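Local atomic coordinates of protein HTP-2 (Caenorhabditis elegans, PDB entry 4TZM), a protein that probably helps build the meiotic chromosome axis, its HORMA domain binding a closure motif peptide of HTP-3. Residues A[168-173]-A[232-237]. Sequence-based numbering, arbitrary orientation.
Sequences RDQMVT and IGHLRP
The amide oxygen OE1 of Q170, on helix 164-185, accepts a hydrogen bond from the backbone N of R236 at 3.0 Å. The donor stands 33° out of the carbonyl plane. Glutamine suits this site because its chain, extended beyond CG (chi2 164°), is long enough to reach from the helix to the end of strand 228-235, where it meets the N-H of the residue just past the strand. The rest of the amide lies obliquely against the H234 ring, the two planes 64° apart. NE2 of Q170 comes to 3.7 Å from CD2 of H234. A water donates to O of H234 at 3.0 Å; its link to O of Q170 is doubtful. On the buried side, the M171 chain, bent at its second and third torsions, brings CE to 3.8 Å from both CD1 and CD2 of L235; the flexible thioether and the branched leucine both also pack on A45 of helix 35-56. R236 turns its guanidinium away: NH1 bonds to O of P237, NE to O of L159, and F132 makes a cation-pi contact, partners suited to a flat group with several N-H donors. Segments 168-173 and 232-235 run nearly antiparallel, their axes approaching to 7.7 Å, a helix-on-sheet packing that belongs to the α/β core of the Mad2-like HORMA domain.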
loop_
_atom_site.group_PDB
_atom_site.type_symbol
_atom_site.label_atom_id
_atom_site.label_comp_id
_atom_site.label_asym_id
_atom_site.label_seq_id
_atom_site.Cartn_x
_atom_site.Cartn_y
_atom_site.Cartn_z
ATOM N N ARG A 168 -8.995 -10.278 4.610
ATOM C CA ARG A 168 -9.499 -9.335 5.612
ATOM C C ARG A 168 -8.651 -9.363 6.887
ATOM O O ARG A 168 -8.375 -8.320 7.476
ATOM C CB ARG A 168 -10.967 -9.636 5.946
ATOM C CG ARG A 168 -11.580 -8.769 7.057
ATOM C CD ARG A 168 -13.006 -9.224 7.377
ATOM N NE ARG A 168 -13.605 -8.513 8.505
ATOM C CZ ARG A 168 -13.517 -8.908 9.772
ATOM N NH1 ARG A 168 -12.843 -10.008 10.081
ATOM N NH2 ARG A 168 -14.098 -8.204 10.734
ATOM N N ASP A 169 -8.237 -10.559 7.303
ATOM C CA ASP A 169 -7.354 -10.704 8.459
ATOM C C ASP A 169 -6.003 -10.044 8.204
ATOM O O ASP A 169 -5.429 -9.419 9.096
ATOM C CB ASP A 169 -7.130 -12.179 8.810
ATOM C CG ASP A 169 -8.367 -12.846 9.382
ATOM O OD1 ASP A 169 -9.317 -12.135 9.772
ATOM O OD2 ASP A 169 -8.382 -14.095 9.452
ATOM N N GLN A 170 -5.490 -10.207 6.988
ATOM C CA GLN A 170 -4.202 -9.632 6.621
ATOM C C GLN A 170 -4.284 -8.112 6.567
ATOM O O GLN A 170 -3.323 -7.419 6.897
ATOM C CB GLN A 170 -3.728 -10.186 5.273
ATOM C CG GLN A 170 -3.275 -11.644 5.305
ATOM C CD GLN A 170 -3.197 -12.263 3.917
ATOM O OE1 GLN A 170 -3.629 -11.664 2.932
ATOM N NE2 GLN A 170 -2.645 -13.468 3.836
ATOM N N MET A 171 -5.439 -7.596 6.154
ATOM C CA MET A 171 -5.641 -6.150 6.048
ATOM C C MET A 171 -5.791 -5.515 7.427
ATOM O O MET A 171 -5.244 -4.444 7.691
ATOM C CB MET A 171 -6.867 -5.842 5.189
ATOM C CG MET A 171 -7.273 -4.376 5.181
ATOM S SD MET A 171 -5.958 -3.295 4.588
ATOM C CE MET A 171 -5.676 -3.971 2.967
ATOM N N VAL A 172 -6.538 -6.184 8.300
ATOM C CA VAL A 172 -6.697 -5.749 9.681
ATOM C C VAL A 172 -5.348 -5.722 10.401
ATOM O O VAL A 172 -5.047 -4.784 11.141
ATOM C CB VAL A 172 -7.687 -6.663 10.429
ATOM C CG1 VAL A 172 -7.522 -6.531 11.938
ATOM C CG2 VAL A 172 -9.116 -6.351 10.000
ATOM N N THR A 173 -4.532 -6.743 10.160
ATOM C CA THR A 173 -3.193 -6.825 10.744
ATOM C C THR A 173 -2.290 -5.672 10.300
ATOM O O THR A 173 -1.572 -5.086 11.112
ATOM C CB THR A 173 -2.513 -8.162 10.378
ATOM O OG1 THR A 173 -3.138 -9.226 11.106
ATOM C CG2 THR A 173 -1.026 -8.128 10.712
ATOM N N ILE A 232 5.649 -4.729 8.192
ATOM C CA ILE A 232 4.303 -4.384 8.640
ATOM C C ILE A 232 3.344 -5.538 8.380
ATOM O O ILE A 232 2.470 -5.832 9.200
ATOM C CB ILE A 232 3.781 -3.105 7.938
ATOM C CG1 ILE A 232 4.493 -1.866 8.478
ATOM C CG2 ILE A 232 2.280 -2.941 8.122
ATOM C CD1 ILE A 232 5.797 -1.565 7.793
ATOM N N GLY A 233 3.517 -6.191 7.235
ATOM C CA GLY A 233 2.660 -7.297 6.856
ATOM C C GLY A 233 2.561 -7.495 5.354
ATOM O O GLY A 233 3.245 -6.824 4.579
ATOM N N HIS A 234 1.699 -8.422 4.949
ATOM C CA HIS A 234 1.521 -8.756 3.544
ATOM C C HIS A 234 0.045 -8.900 3.177
ATOM O O HIS A 234 -0.826 -8.935 4.045
ATOM C CB HIS A 234 2.267 -10.047 3.208
ATOM C CG HIS A 234 1.743 -11.251 3.927
ATOM N ND1 HIS A 234 2.212 -11.645 5.163
ATOM C CD2 HIS A 234 0.784 -12.143 3.587
ATOM C CE1 HIS A 234 1.567 -12.731 5.549
ATOM N NE2 HIS A 234 0.696 -13.055 4.611
ATOM N N LEU A 235 -0.218 -8.975 1.877
ATOM C CA LEU A 235 -1.563 -9.150 1.348
ATOM C C LEU A 235 -1.514 -10.206 0.252
ATOM O O LEU A 235 -0.602 -10.201 -0.576
ATOM C CB LEU A 235 -2.117 -7.824 0.805
ATOM C CG LEU A 235 -2.422 -6.722 1.827
ATOM C CD1 LEU A 235 -2.686 -5.379 1.151
ATOM C CD2 LEU A 235 -3.599 -7.114 2.708
ATOM N N ARG A 236 -2.473 -11.127 0.260
ATOM C CA ARG A 236 -2.520 -12.173 -0.756
ATOM C C ARG A 236 -3.953 -12.391 -1.226
ATOM O O ARG A 236 -4.621 -13.332 -0.790
ATOM C CB ARG A 236 -1.924 -13.481 -0.216
ATOM C CG ARG A 236 -1.823 -14.644 -1.222
ATOM C CD ARG A 236 -1.092 -14.243 -2.495
ATOM N NE ARG A 236 -0.645 -15.387 -3.292
ATOM C CZ ARG A 236 -1.271 -15.851 -4.373
ATOM N NH1 ARG A 236 -2.392 -15.282 -4.796
ATOM N NH2 ARG A 236 -0.774 -16.887 -5.032
ATOM N N PRO A 237 -4.445 -11.503 -2.106
ATOM C CA PRO A 237 -5.716 -11.784 -2.776
ATOM C C PRO A 237 -5.542 -12.846 -3.860
ATOM O O PRO A 237 -4.507 -13.514 -3.904
ATOM C CB PRO A 237 -6.114 -10.431 -3.371
ATOM C CG PRO A 237 -4.852 -9.670 -3.484
ATOM C CD PRO A 237 -3.972 -10.133 -2.363
HETATM O O HOH W 1 -1.074 -8.541 7.041
#